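PDB 5XNS: chromosome partition protein Smc, which binds and hydrolyses ATP in a head domain built from its two termini and is probably required for chromosome condensation and partitioning. Local coordinates for residues 79-84 and 103-108; 188-193 and 225-230; 342-347 and 367-372; 255-260 and 273-278. One frame throughout, in Å; residues are numbered along the deposited sequence.

Contact 1: 79-84 and 103-108; sequences YAEVAI and RRRVYP
R105 lies flat against the ring of Y79, its guanidinium plane turned only 19° from the ring and the two centres 4.3 Å apart, an off-centre cation-pi stack in which CD also sits over the ring face. The ring gets there because Y79 swings CG between its backbone N and carbonyl carbon (chi1 55°). At its edge, the same guanidinium is held by E81: R105 NE reaches E81 OE2 at 3.0 Å with an N-H...O angle of 167°. OE2 lies in the guanidinium plane, while NE meets it from well above the carboxylate plane. R103 bends at chi3 and offers OE2 a second, longer salt bridge from NE (3.7 Å), while A83 CB covers one face of its guanidinium.

On this charged side Y79, R103 and R105 remain partly exposed. The other face of the hairpin of strands 80-87 and 99-106 is buried and closely packed: A80 CB meets V106 CG1 at 3.6 Å, and V82 lies against F48 of helix 39-49, which follows the ATP-binding loop. Between the layers, antiparallel backbone bonds pair A80 with V106 and V82 with R104. A leucine in place of R105 would probably cost E81 the shorter of its two salt bridges here and strip the Y79 face of its cation. Two arginines converging on one carboxylate oxygen should help to stabilise the buried E81 as an anion.

Contact 2: 188-193 and 225-230; sequences ENLARV and EKLEAE
Helices 188-193 and 225-230 run antiparallel, their axes 9.8 Å apart at closest approach and their N-to-C directions 153° apart. The backbones come nearest where L190 and L227 face each other, with CA atoms 6.4 Å apart. No hydrogen bond joins the two segments, so the contact is made by side-chain packing.

L227 provides the central apolar group and points at the opposing helix. Its CG stands anti to the carbonyl carbon (chi1 -73°), and the two methyls fork over the CB of N189: CD1 lies 3.7 Å from N189 CB, and CD2 is only slightly farther. The same CD1 meets V193 CG2 at 3.9 Å, the two side chains reaching toward each other tip to tip. L190 takes the other flank, sliding past L227 in the opposite direction until its CD2 lies 3.7 Å from L227 CB. Its second methyl, CD1, touches the carboxylate of E228, with OE2 at 3.3 Å. Bent at chi2 (-79°), E228 crosses L190 at about a right angle, with its carboxylate carbon CD near both methyls. Across the contact E228 simply packs on L190; its charge is engaged by R224, in a salt bridge through OE1.

The two segments belong to the long helices 170-200 and 210-267, the paired arms of the predicted coiled coil that leaves the ATPase head. Within helix 210-267, R224 and K231 extend the packing on L190, while K223 and R224 line V193.

Contact 3: 342-347 and 367-372; sequences ANVKRV and DVMMAN
In the ATPase head, helix 341-354 follows strand 329-333 of the mixed sheet and packs against the short helix 367-370, which follows strand 359-363. V368 points at the longer helix and lays its CG1 across the root of K345, 3.5 Å from both K345 CA and K345 CG; the two side chains meet at about a right angle. Beside them, V344 directs CG1 at the backbone and CB of M369, with V344 CG1 to M369 CB at 3.9 Å. M369 leaves with CG anti to its N (chi1 177°), then folds at both chi2 and chi3, which brings its methyl CE near both valines, 4.1 Å from V344 CG1 and 4.2 Å from V347 CG1. A348 and I351 of helix 341-354, and F28 of the central strand 28-32, also pack on this methionine.

At the outer side the chemistry becomes polar. K345 NZ passes N372 OD1 at 3.9 Å without a hydrogen bond, but both side chains turn to D349: the lysine makes a salt bridge to its OD1, and N372 ND2 donates to the same oxygen and to A348 O. D367 of the short helix makes a salt bridge to R40 of the Segregation and condensation protein A chain. The two helices therefore adhere through aliphatic groups, while one shared carboxylate gathers the amine and the amide at their margin and would be expected to favour the charged form of the lysine.

Contact 4: 255-260 and 273-278; sequences AISRNF and ARLILE
F260 sets CG anti to its backbone N (chi1 173°), and L275 sets CG anti to its carbonyl carbon (chi1 -54°); together these torsions bring the leucine's forked end over the phenyl ring. L275 CD2 lies above one face, 3.7 Å from the ring centroid and 21° off the ring normal, a CH-pi contact displaced toward the rim on the CD2 side, where it comes to 3.5 Å from F260 CD2. The other methyl, CD1, turns along the helix instead and settles 3.6 Å from S257 CA, with I256 CG2 as a more distant neighbour. S257 OG, itself anti to its N, packs beside L275 CB at 3.8 Å.

In the head, the chain turns back after the long helix 210-267 into strand 272-277, which runs roughly antiparallel to the helix. It is an edge strand of a three-stranded antiparallel sheet in this chain and pairs with strand 288-293, whose I290 also packs on both F260 and L275.

At the strand's beginning, A273 CB meets the ring obliquely, 3.5 Å from F260 CE2, while the backbone N of R274 lies near the ring plane, at its edge. Without the ring of F260, as with an alanine here, the L275 methyl would probably lose the surface beneath it and A273 CB its aromatic neighbour. A316 of helix 307-324 also touches F260, and helix and strand are further tied together by a hydrogen bond between S261 OG and A273 O.

In the fold
Along the chain, contact 1 closes first, then contact 2, contact 4 and finally contact 3, each complete before the next begins. Contacts 2 and 4 share helix 210-267: the first lies in the coiled-coil arm, the second about 46 Å away, centre to centre, where that helix enters the head. Contacts 3 and 4, with centres about 25 Å apart, lie in the C-terminal part of the head, whereas contact 1, on the antiparallel sheet, belongs to the N-terminal part, about 34 Å from contact 3 between centres. The mixed sheet takes strand 28-32 from one part and strands 329-333 and 359-363 from the other, in keeping with an ABC-type ATPase assembled from both termini.

Contact 1: 79-84 and 103-108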
loop_
_atom_site.group_PDB
_atom_site.type_symbol
_atom_site.label_atom_id
_atom_site.label_comp_id
_atom_site.label_asym_id
_atom_site.label_seq_id
_atom_site.Cartn_x
_atom_site.Cartn_y
_atom_site.Cartn_z
ATOM N N TYR A 79 -25.468 -8.243 -1.244
ATOM C CA TYR A 79 -24.061 -8.612 -1.207
ATOM C C TYR A 79 -23.236 -7.337 -1.278
ATOM O O TYR A 79 -23.704 -6.302 -1.757
ATOM C CB TYR A 79 -23.699 -9.555 -2.356
ATOM C CG TYR A 79 -24.058 -8.994 -3.713
ATOM C CD1 TYR A 79 -23.202 -8.112 -4.370
ATOM C CD2 TYR A 79 -25.257 -9.337 -4.338
ATOM C CE1 TYR A 79 -23.521 -7.589 -5.603
ATOM C CE2 TYR A 79 -25.581 -8.824 -5.580
ATOM C CZ TYR A 79 -24.710 -7.942 -6.200
ATOM O OH TYR A 79 -25.020 -7.417 -7.431
ATOM N N ALA A 80 -22.016 -7.415 -0.763
ATOM C CA ALA A 80 -21.057 -6.333 -0.920
ATOM C C ALA A 80 -20.194 -6.627 -2.129
ATOM O O ALA A 80 -19.775 -7.770 -2.338
ATOM C CB ALA A 80 -20.183 -6.180 0.329
ATOM N N GLU A 81 -19.931 -5.598 -2.931
ATOM C CA GLU A 81 -19.088 -5.777 -4.103
ATOM C C GLU A 81 -18.085 -4.641 -4.237
ATOM O O GLU A 81 -18.435 -3.473 -4.058
ATOM C CB GLU A 81 -19.922 -5.855 -5.371
ATOM C CG GLU A 81 -19.084 -6.081 -6.612
ATOM C CD GLU A 81 -19.920 -6.028 -7.868
ATOM O OE1 GLU A 81 -20.502 -4.946 -8.145
ATOM O OE2 GLU A 81 -20.001 -7.072 -8.556
ATOM N N VAL A 82 -16.841 -4.987 -4.565
ATOM C CA VAL A 82 -15.814 -4.001 -4.889
ATOM C C VAL A 82 -15.058 -4.459 -6.132
ATOM O O VAL A 82 -14.650 -5.623 -6.229
ATOM C CB VAL A 82 -14.838 -3.780 -3.720
ATOM C CG1 VAL A 82 -13.731 -2.825 -4.159
ATOM C CG2 VAL A 82 -15.571 -3.254 -2.461
ATOM N N ALA A 83 -14.858 -3.548 -7.074
ATOM C CA ALA A 83 -14.032 -3.804 -8.246
ATOM C C ALA A 83 -12.919 -2.763 -8.328
ATOM O O ALA A 83 -13.168 -1.564 -8.168
ATOM C CB ALA A 83 -14.871 -3.775 -9.520
ATOM N N ILE A 84 -11.696 -3.212 -8.589
ATOM C CA ILE A 84 -10.553 -2.319 -8.725
ATOM C C ILE A 84 -9.988 -2.454 -10.133
ATOM O O ILE A 84 -9.826 -3.572 -10.642
ATOM C CB ILE A 84 -9.482 -2.609 -7.656
ATOM C CG1 ILE A 84 -8.353 -1.577 -7.715
ATOM C CG2 ILE A 84 -8.930 -4.052 -7.784
ATOM C CD1 ILE A 84 -7.483 -1.582 -6.450
ATOM N N ARG A 103 -12.462 -8.122 -9.099
ATOM C CA ARG A 103 -13.774 -7.895 -8.517
ATOM C C ARG A 103 -13.990 -8.934 -7.429
ATOM O O ARG A 103 -13.677 -10.108 -7.634
ATOM C CB ARG A 103 -14.856 -7.981 -9.596
ATOM C CG ARG A 103 -16.302 -7.903 -9.108
ATOM C CD ARG A 103 -17.275 -7.825 -10.304
ATOM N NE ARG A 103 -17.260 -6.496 -10.922
ATOM C CZ ARG A 103 -16.652 -6.187 -12.073
ATOM N NH1 ARG A 103 -16.010 -7.119 -12.785
ATOM N NH2 ARG A 103 -16.696 -4.935 -12.524
ATOM N N ARG A 104 -14.467 -8.502 -6.261
ATOM C CA ARG A 104 -14.836 -9.417 -5.190
ATOM C C ARG A 104 -16.248 -9.105 -4.707
ATOM O O ARG A 104 -16.622 -7.934 -4.570
ATOM C CB ARG A 104 -13.859 -9.349 -4.011
ATOM C CG ARG A 104 -14.224 -10.257 -2.852
ATOM C CD ARG A 104 -13.285 -10.055 -1.672
ATOM N NE ARG A 104 -13.663 -10.872 -0.521
ATOM C CZ ARG A 104 -13.018 -10.889 0.646
ATOM N NH1 ARG A 104 -11.941 -10.127 0.833
ATOM N NH2 ARG A 104 -13.454 -11.670 1.628
ATOM N N ARG A 105 -17.032 -10.157 -4.464
ATOM C CA ARG A 105 -18.315 -10.058 -3.769
ATOM C C ARG A 105 -18.297 -10.921 -2.521
ATOM O O ARG A 105 -17.787 -12.046 -2.547
ATOM C CB ARG A 105 -19.489 -10.544 -4.612
ATOM C CG ARG A 105 -19.831 -9.710 -5.777
ATOM C CD ARG A 105 -21.041 -10.324 -6.473
ATOM N NE ARG A 105 -21.392 -9.531 -7.636
ATOM C CZ ARG A 105 -22.361 -9.843 -8.479
ATOM N NH1 ARG A 105 -22.597 -9.055 -9.514
ATOM N NH2 ARG A 105 -23.074 -10.949 -8.283
ATOM N N VAL A 106 -18.904 -10.425 -1.446
ATOM C CA VAL A 106 -19.143 -11.232 -0.263
ATOM C C VAL A 106 -20.644 -11.230 0.027
ATOM O O VAL A 106 -21.334 -10.231 -0.202
ATOM C CB VAL A 106 -18.301 -10.727 0.936
ATOM C CG1 VAL A 106 -18.713 -9.327 1.345
ATOM C CG2 VAL A 106 -18.393 -11.687 2.108
ATOM N N TYR A 107 -21.151 -12.357 0.495
ATOM C CA TYR A 107 -22.582 -12.570 0.687
ATOM C C TYR A 107 -22.906 -12.732 2.169
ATOM O O TYR A 107 -22.011 -12.995 2.982
ATOM C CB TYR A 107 -23.029 -13.817 -0.088
ATOM C CG TYR A 107 -22.981 -13.671 -1.600
ATOM C CD1 TYR A 107 -24.081 -13.187 -2.299
ATOM C CD2 TYR A 107 -21.843 -14.029 -2.338
ATOM C CE1 TYR A 107 -24.063 -13.054 -3.683
ATOM C CE2 TYR A 107 -21.820 -13.896 -3.737
ATOM C CZ TYR A 107 -22.943 -13.409 -4.395
ATOM O OH TYR A 107 -22.973 -13.259 -5.772
ATOM N N PRO A 108 -24.173 -12.563 2.570
ATOM C CA PRO A 108 -24.491 -12.688 4.003
ATOM C C PRO A 108 -24.115 -14.044 4.590
ATOM O O PRO A 108 -23.852 -14.133 5.798
ATOM C CB PRO A 108 -26.011 -12.445 4.053
ATOM C CG PRO A 108 -26.305 -11.656 2.833
ATOM C CD PRO A 108 -25.357 -12.170 1.780
#

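Contact 2: 188-193 and 225-230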
loop_
_atom_site.group_PDB
_atom_site.type_symbol
_atom_site.label_atom_id
_atom_site.label_comp_id
_atom_site.label_asym_id
_atom_site.label_seq_id
_atom_site.Cartn_x
_atom_site.Cartn_y
_atom_site.Cartn_z
ATOM N N GLU A 188 23.323 -40.073 -2.824
ATOM C CA GLU A 188 22.652 -41.359 -2.984
ATOM C C GLU A 188 23.393 -42.246 -3.971
ATOM O O GLU A 188 23.568 -43.454 -3.729
ATOM C CB GLU A 188 21.226 -41.144 -3.458
ATOM C CG GLU A 188 20.365 -40.419 -2.453
ATOM C CD GLU A 188 19.028 -40.001 -3.047
ATOM O OE1 GLU A 188 18.899 -40.017 -4.292
ATOM O OE2 GLU A 188 18.108 -39.666 -2.277
ATOM N N ASN A 189 23.827 -41.663 -5.092
ATOM C CA ASN A 189 24.570 -42.434 -6.077
ATOM C C ASN A 189 25.933 -42.830 -5.539
ATOM O O ASN A 189 26.394 -43.947 -5.783
ATOM C CB ASN A 189 24.682 -41.648 -7.382
ATOM C CG ASN A 189 23.331 -41.463 -8.049
ATOM O OD1 ASN A 189 22.425 -42.277 -7.853
ATOM N ND2 ASN A 189 23.176 -40.385 -8.808
ATOM N N LEU A 190 26.576 -41.958 -4.761
ATOM C CA LEU A 190 27.855 -42.333 -4.171
ATOM C C LEU A 190 27.701 -43.530 -3.244
ATOM O O LEU A 190 28.468 -44.496 -3.326
ATOM C CB LEU A 190 28.455 -41.157 -3.417
ATOM C CG LEU A 190 29.351 -40.237 -4.222
ATOM C CD1 LEU A 190 29.744 -39.045 -3.358
ATOM C CD2 LEU A 190 30.575 -41.006 -4.671
ATOM N N ALA A 191 26.717 -43.480 -2.338
ATOM C CA ALA A 191 26.506 -44.601 -1.429
ATOM C C ALA A 191 26.193 -45.881 -2.196
ATOM O O ALA A 191 26.648 -46.968 -1.823
ATOM C CB ALA A 191 25.378 -44.279 -0.450
ATOM N N ARG A 192 25.413 -45.772 -3.268
ATOM C CA ARG A 192 25.119 -46.954 -4.067
ATOM C C ARG A 192 26.395 -47.533 -4.661
ATOM O O ARG A 192 26.654 -48.736 -4.542
ATOM C CB ARG A 192 24.114 -46.603 -5.158
ATOM C CG ARG A 192 23.920 -47.675 -6.175
ATOM C CD ARG A 192 23.083 -47.150 -7.328
ATOM N NE ARG A 192 22.696 -48.227 -8.229
ATOM C CZ ARG A 192 23.365 -48.548 -9.333
ATOM N NH1 ARG A 192 24.459 -47.867 -9.667
ATOM N NH2 ARG A 192 22.947 -49.547 -10.100
ATOM N N VAL A 193 27.227 -46.683 -5.271
ATOM C CA VAL A 193 28.466 -47.166 -5.871
ATOM C C VAL A 193 29.390 -47.711 -4.791
ATOM O O VAL A 193 30.044 -48.740 -4.982
ATOM C CB VAL A 193 29.132 -46.048 -6.696
ATOM C CG1 VAL A 193 30.535 -46.425 -7.074
ATOM C CG2 VAL A 193 28.324 -45.778 -7.957
ATOM N N GLU A 225 34.540 -41.710 -9.314
ATOM C CA GLU A 225 35.358 -40.518 -9.508
ATOM C C GLU A 225 34.561 -39.384 -10.134
ATOM O O GLU A 225 34.736 -38.227 -9.752
ATOM C CB GLU A 225 36.575 -40.853 -10.361
ATOM C CG GLU A 225 37.730 -41.374 -9.534
ATOM C CD GLU A 225 38.818 -41.995 -10.389
ATOM O OE1 GLU A 225 38.847 -41.685 -11.605
ATOM O OE2 GLU A 225 39.632 -42.787 -9.842
ATOM N N LYS A 226 33.684 -39.688 -11.096
ATOM C CA LYS A 226 32.814 -38.655 -11.647
ATOM C C LYS A 226 31.851 -38.125 -10.585
ATOM O O LYS A 226 31.649 -36.913 -10.460
ATOM C CB LYS A 226 32.031 -39.195 -12.843
ATOM C CG LYS A 226 32.857 -39.469 -14.095
ATOM C CD LYS A 226 31.936 -39.729 -15.303
ATOM C CE LYS A 226 32.600 -40.630 -16.354
ATOM N NZ LYS A 226 31.623 -41.541 -17.047
ATOM N N LEU A 227 31.241 -39.029 -9.815
ATOM C CA LEU A 227 30.312 -38.605 -8.777
ATOM C C LEU A 227 30.991 -37.702 -7.746
ATOM O O LEU A 227 30.408 -36.703 -7.320
ATOM C CB LEU A 227 29.690 -39.828 -8.106
ATOM C CG LEU A 227 28.657 -40.567 -8.956
ATOM C CD1 LEU A 227 28.235 -41.854 -8.261
ATOM C CD2 LEU A 227 27.439 -39.692 -9.202
ATOM N N GLU A 228 32.225 -38.032 -7.339
ATOM C CA GLU A 228 32.937 -37.199 -6.363
ATOM C C GLU A 228 33.230 -35.806 -6.916
ATOM O O GLU A 228 33.058 -34.807 -6.208
ATOM C CB GLU A 228 34.244 -37.868 -5.913
ATOM C CG GLU A 228 34.101 -39.146 -5.054
ATOM C CD GLU A 228 33.768 -38.867 -3.576
ATOM O OE1 GLU A 228 34.409 -39.475 -2.685
ATOM O OE2 GLU A 228 32.878 -38.025 -3.312
ATOM N N ALA A 229 33.675 -35.709 -8.173
ATOM C CA ALA A 229 33.875 -34.387 -8.767
ATOM C C ALA A 229 32.555 -33.627 -8.845
ATOM O O ALA A 229 32.493 -32.435 -8.526
ATOM C CB ALA A 229 34.509 -34.498 -10.153
ATOM N N GLU A 230 31.483 -34.310 -9.275
ATOM C CA GLU A 230 30.170 -33.673 -9.328
ATOM C C GLU A 230 29.747 -33.178 -7.950
ATOM O O GLU A 230 29.221 -32.067 -7.813
ATOM C CB GLU A 230 29.138 -34.647 -9.887
ATOM C CG GLU A 230 27.732 -34.093 -9.926
ATOM C CD GLU A 230 26.662 -35.166 -10.156
ATOM O OE1 GLU A 230 25.458 -34.807 -10.087
ATOM O OE2 GLU A 230 27.021 -36.353 -10.397
#

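Contact 3: 342-347 and 367-372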
loop_
_atom_site.group_PDB
_atom_site.type_symbol
_atom_site.label_atom_id
_atom_site.label_comp_id
_atom_site.label_asym_id
_atom_site.label_seq_id
_atom_site.Cartn_x
_atom_site.Cartn_y
_atom_site.Cartn_z
ATOM N N ALA A 342 3.105 21.354 11.283
ATOM C CA ALA A 342 4.478 21.457 10.792
ATOM C C ALA A 342 5.006 20.097 10.355
ATOM O O ALA A 342 5.653 19.969 9.302
ATOM C CB ALA A 342 5.383 22.053 11.876
ATOM N N ASN A 343 4.739 19.066 11.148
ATOM C CA ASN A 343 5.163 17.725 10.763
ATOM C C ASN A 343 4.353 17.196 9.577
ATOM O O ASN A 343 4.909 16.546 8.684
ATOM C CB ASN A 343 5.054 16.794 11.962
ATOM C CG ASN A 343 6.275 16.863 12.854
ATOM O OD1 ASN A 343 7.407 16.934 12.376
ATOM N ND2 ASN A 343 6.053 16.851 14.152
ATOM N N VAL A 344 3.038 17.460 9.546
ATOM C CA VAL A 344 2.230 16.969 8.430
ATOM C C VAL A 344 2.720 17.571 7.123
ATOM O O VAL A 344 2.781 16.892 6.095
ATOM C CB VAL A 344 0.736 17.261 8.669
ATOM C CG1 VAL A 344 -0.063 16.980 7.405
ATOM C CG2 VAL A 344 0.220 16.400 9.792
ATOM N N LYS A 345 3.133 18.843 7.158
ATOM C CA LYS A 345 3.706 19.483 5.979
ATOM C C LYS A 345 4.909 18.710 5.458
ATOM O O LYS A 345 5.037 18.487 4.249
ATOM C CB LYS A 345 4.117 20.917 6.316
ATOM C CG LYS A 345 3.854 21.939 5.233
ATOM C CD LYS A 345 4.496 21.589 3.925
ATOM C CE LYS A 345 4.129 22.609 2.856
ATOM N NZ LYS A 345 4.359 22.063 1.491
ATOM N N ARG A 346 5.829 18.328 6.351
ATOM C CA ARG A 346 7.031 17.623 5.900
ATOM C C ARG A 346 6.685 16.286 5.253
ATOM O O ARG A 346 7.282 15.912 4.230
ATOM C CB ARG A 346 7.987 17.409 7.066
ATOM C CG ARG A 346 8.698 18.696 7.512
ATOM C CD ARG A 346 9.563 18.436 8.743
ATOM N NE ARG A 346 9.643 19.643 9.551
ATOM C CZ ARG A 346 9.075 19.784 10.738
ATOM N NH1 ARG A 346 8.419 18.778 11.278
ATOM N NH2 ARG A 346 9.192 20.925 11.396
ATOM N N VAL A 347 5.726 15.554 5.834
ATOM C CA VAL A 347 5.340 14.268 5.256
ATOM C C VAL A 347 4.689 14.476 3.891
ATOM O O VAL A 347 4.978 13.757 2.926
ATOM C CB VAL A 347 4.415 13.501 6.217
ATOM C CG1 VAL A 347 3.923 12.202 5.565
ATOM C CG2 VAL A 347 5.119 13.234 7.556
ATOM N N ASP A 367 -5.692 19.877 5.937
ATOM C CA ASP A 367 -5.570 20.630 4.690
ATOM C C ASP A 367 -4.123 20.747 4.245
ATOM O O ASP A 367 -3.856 20.855 3.042
ATOM C CB ASP A 367 -6.210 22.021 4.796
ATOM C CG ASP A 367 -5.714 22.834 5.989
ATOM O OD1 ASP A 367 -4.622 22.544 6.534
ATOM O OD2 ASP A 367 -6.422 23.805 6.359
ATOM N N VAL A 368 -3.177 20.693 5.185
ATOM C CA VAL A 368 -1.764 20.732 4.805
ATOM C C VAL A 368 -1.373 19.471 4.032
ATOM O O VAL A 368 -0.528 19.514 3.123
ATOM C CB VAL A 368 -0.890 20.932 6.056
ATOM C CG1 VAL A 368 0.542 20.874 5.671
ATOM C CG2 VAL A 368 -1.191 22.282 6.692
ATOM N N MET A 369 -1.960 18.325 4.383
ATOM C CA MET A 369 -1.741 17.113 3.588
ATOM C C MET A 369 -2.439 17.236 2.233
ATOM O O MET A 369 -1.852 16.966 1.175
ATOM C CB MET A 369 -2.256 15.897 4.362
ATOM C CG MET A 369 -2.160 14.588 3.606
ATOM S SD MET A 369 -0.440 14.164 3.269
ATOM C CE MET A 369 0.087 13.693 4.915
ATOM N N MET A 370 -3.688 17.695 2.267
ATOM C CA MET A 370 -4.538 17.888 1.091
ATOM C C MET A 370 -3.905 18.778 0.024
ATOM O O MET A 370 -4.021 18.510 -1.182
ATOM C CB MET A 370 -5.825 18.546 1.574
ATOM C CG MET A 370 -7.059 17.837 1.291
ATOM S SD MET A 370 -8.330 18.686 2.250
ATOM C CE MET A 370 -8.190 17.769 3.764
ATOM N N ALA A 371 -3.283 19.879 0.460
ATOM C CA ALA A 371 -2.789 20.914 -0.445
ATOM C C ALA A 371 -1.870 20.359 -1.527
ATOM O O ALA A 371 -1.836 20.893 -2.642
ATOM C CB ALA A 371 -2.060 21.999 0.365
ATOM N N ASN A 372 -1.120 19.304 -1.232
ATOM C CA ASN A 372 -0.124 18.792 -2.176
ATOM C C ASN A 372 -0.682 17.806 -3.200
ATOM O O ASN A 372 0.081 17.323 -4.050
ATOM C CB ASN A 372 1.015 18.105 -1.412
ATOM C CG ASN A 372 1.937 19.094 -0.713
ATOM O OD1 ASN A 372 1.646 20.291 -0.624
ATOM N ND2 ASN A 372 3.047 18.588 -0.195
#

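Contact 4: 255-260 and 273-278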
loop_
_atom_site.group_PDB
_atom_site.type_symbol
_atom_site.label_atom_id
_atom_site.label_comp_id
_atom_site.label_asym_id
_atom_site.label_seq_id
_atom_site.Cartn_x
_atom_site.Cartn_y
_atom_site.Cartn_z
ATOM N N ALA A 255 21.758 0.554 1.248
ATOM C CA ALA A 255 21.129 1.651 0.521
ATOM C C ALA A 255 19.852 2.116 1.223
ATOM O O ALA A 255 19.627 3.323 1.373
ATOM C CB ALA A 255 20.837 1.231 -0.920
ATOM N N ILE A 256 19.020 1.177 1.673
ATOM C CA ILE A 256 17.805 1.552 2.392
ATOM C C ILE A 256 18.150 2.167 3.742
ATOM O O ILE A 256 17.502 3.124 4.194
ATOM C CB ILE A 256 16.880 0.327 2.533
ATOM C CG1 ILE A 256 16.385 -0.111 1.151
ATOM C CG2 ILE A 256 15.702 0.632 3.458
ATOM C CD1 ILE A 256 15.522 -1.369 1.190
ATOM N N SER A 257 19.185 1.640 4.399
ATOM C CA SER A 257 19.644 2.224 5.654
ATOM C C SER A 257 20.041 3.686 5.456
ATOM O O SER A 257 19.622 4.568 6.219
ATOM C CB SER A 257 20.814 1.406 6.198
ATOM O OG SER A 257 21.133 1.799 7.502
ATOM N N ARG A 258 20.826 3.966 4.410
ATOM C CA ARG A 258 21.167 5.353 4.097
ATOM C C ARG A 258 19.907 6.185 3.853
ATOM O O ARG A 258 19.736 7.256 4.447
ATOM C CB ARG A 258 22.090 5.409 2.884
ATOM C CG ARG A 258 22.543 6.825 2.540
ATOM C CD ARG A 258 22.854 6.975 1.042
ATOM N NE ARG A 258 21.646 6.759 0.245
ATOM C CZ ARG A 258 21.608 6.904 -1.082
ATOM N NH1 ARG A 258 22.711 7.276 -1.750
ATOM N NH2 ARG A 258 20.473 6.693 -1.756
ATOM N N ASN A 259 19.003 5.696 2.990
ATOM C CA ASN A 259 17.733 6.384 2.767
ATOM C C ASN A 259 17.032 6.702 4.086
ATOM O O ASN A 259 16.567 7.829 4.309
ATOM C CB ASN A 259 16.813 5.528 1.897
ATOM C CG ASN A 259 17.287 5.413 0.467
ATOM O OD1 ASN A 259 18.216 6.109 0.034
ATOM N ND2 ASN A 259 16.632 4.539 -0.291
ATOM N N PHE A 260 16.951 5.710 4.974
ATOM C CA PHE A 260 16.189 5.870 6.207
ATOM C C PHE A 260 16.755 6.990 7.074
ATOM O O PHE A 260 16.004 7.810 7.621
ATOM C CB PHE A 260 16.178 4.549 6.977
ATOM C CG PHE A 260 15.554 4.642 8.345
ATOM C CD1 PHE A 260 14.176 4.742 8.492
ATOM C CD2 PHE A 260 16.343 4.589 9.475
ATOM C CE1 PHE A 260 13.610 4.806 9.736
ATOM C CE2 PHE A 260 15.783 4.649 10.726
ATOM C CZ PHE A 260 14.425 4.767 10.866
ATOM N N ALA A 273 18.591 8.782 12.985
ATOM C CA ALA A 273 18.126 7.418 13.233
ATOM C C ALA A 273 18.951 6.432 12.417
ATOM O O ALA A 273 19.573 6.787 11.411
ATOM C CB ALA A 273 16.634 7.266 12.902
ATOM N N ARG A 274 18.924 5.171 12.857
ATOM C CA ARG A 274 19.686 4.114 12.211
ATOM C C ARG A 274 18.867 2.838 12.163
ATOM O O ARG A 274 18.174 2.508 13.128
ATOM C CB ARG A 274 20.989 3.816 12.962
ATOM C CG ARG A 274 22.054 4.829 12.774
ATOM C CD ARG A 274 23.178 4.567 13.749
ATOM N NE ARG A 274 24.132 3.594 13.226
ATOM C CZ ARG A 274 25.164 3.909 12.454
ATOM N NH1 ARG A 274 25.376 5.175 12.113
ATOM N NH2 ARG A 274 25.978 2.959 12.027
ATOM N N LEU A 275 18.959 2.129 11.038
ATOM C CA LEU A 275 18.634 0.709 10.985
ATOM C C LEU A 275 19.800 -0.100 11.536
ATOM O O LEU A 275 20.963 0.265 11.349
ATOM C CB LEU A 275 18.362 0.267 9.549
ATOM C CG LEU A 275 17.305 1.088 8.826
ATOM C CD1 LEU A 275 17.017 0.500 7.437
ATOM C CD2 LEU A 275 16.066 1.119 9.684
ATOM N N ILE A 276 19.485 -1.214 12.199
ATOM C CA ILE A 276 20.470 -2.069 12.857
ATOM C C ILE A 276 20.212 -3.525 12.477
ATOM O O ILE A 276 19.113 -4.042 12.708
ATOM C CB ILE A 276 20.407 -1.919 14.390
ATOM C CG1 ILE A 276 20.342 -0.450 14.799
ATOM C CG2 ILE A 276 21.587 -2.533 15.028
ATOM C CD1 ILE A 276 19.758 -0.252 16.171
ATOM N N LEU A 277 21.227 -4.194 11.934
ATOM C CA LEU A 277 21.206 -5.646 11.780
ATOM C C LEU A 277 21.670 -6.304 13.073
ATOM O O LEU A 277 22.786 -6.040 13.543
ATOM C CB LEU A 277 22.099 -6.078 10.619
ATOM C CG LEU A 277 21.562 -5.752 9.235
ATOM C CD1 LEU A 277 22.609 -6.103 8.201
ATOM C CD2 LEU A 277 20.264 -6.501 8.980
ATOM N N GLU A 278 20.833 -7.182 13.636
ATOM C CA GLU A 278 21.212 -7.872 14.867
ATOM C C GLU A 278 22.443 -8.751 14.692
ATOM O O GLU A 278 23.111 -9.065 15.681
ATOM C CB GLU A 278 20.062 -8.736 15.381
ATOM C CG GLU A 278 18.859 -7.955 15.831
ATOM C CD GLU A 278 17.779 -8.869 16.372
ATOM O OE1 GLU A 278 17.757 -10.065 15.973
ATOM O OE2 GLU A 278 16.956 -8.393 17.185
#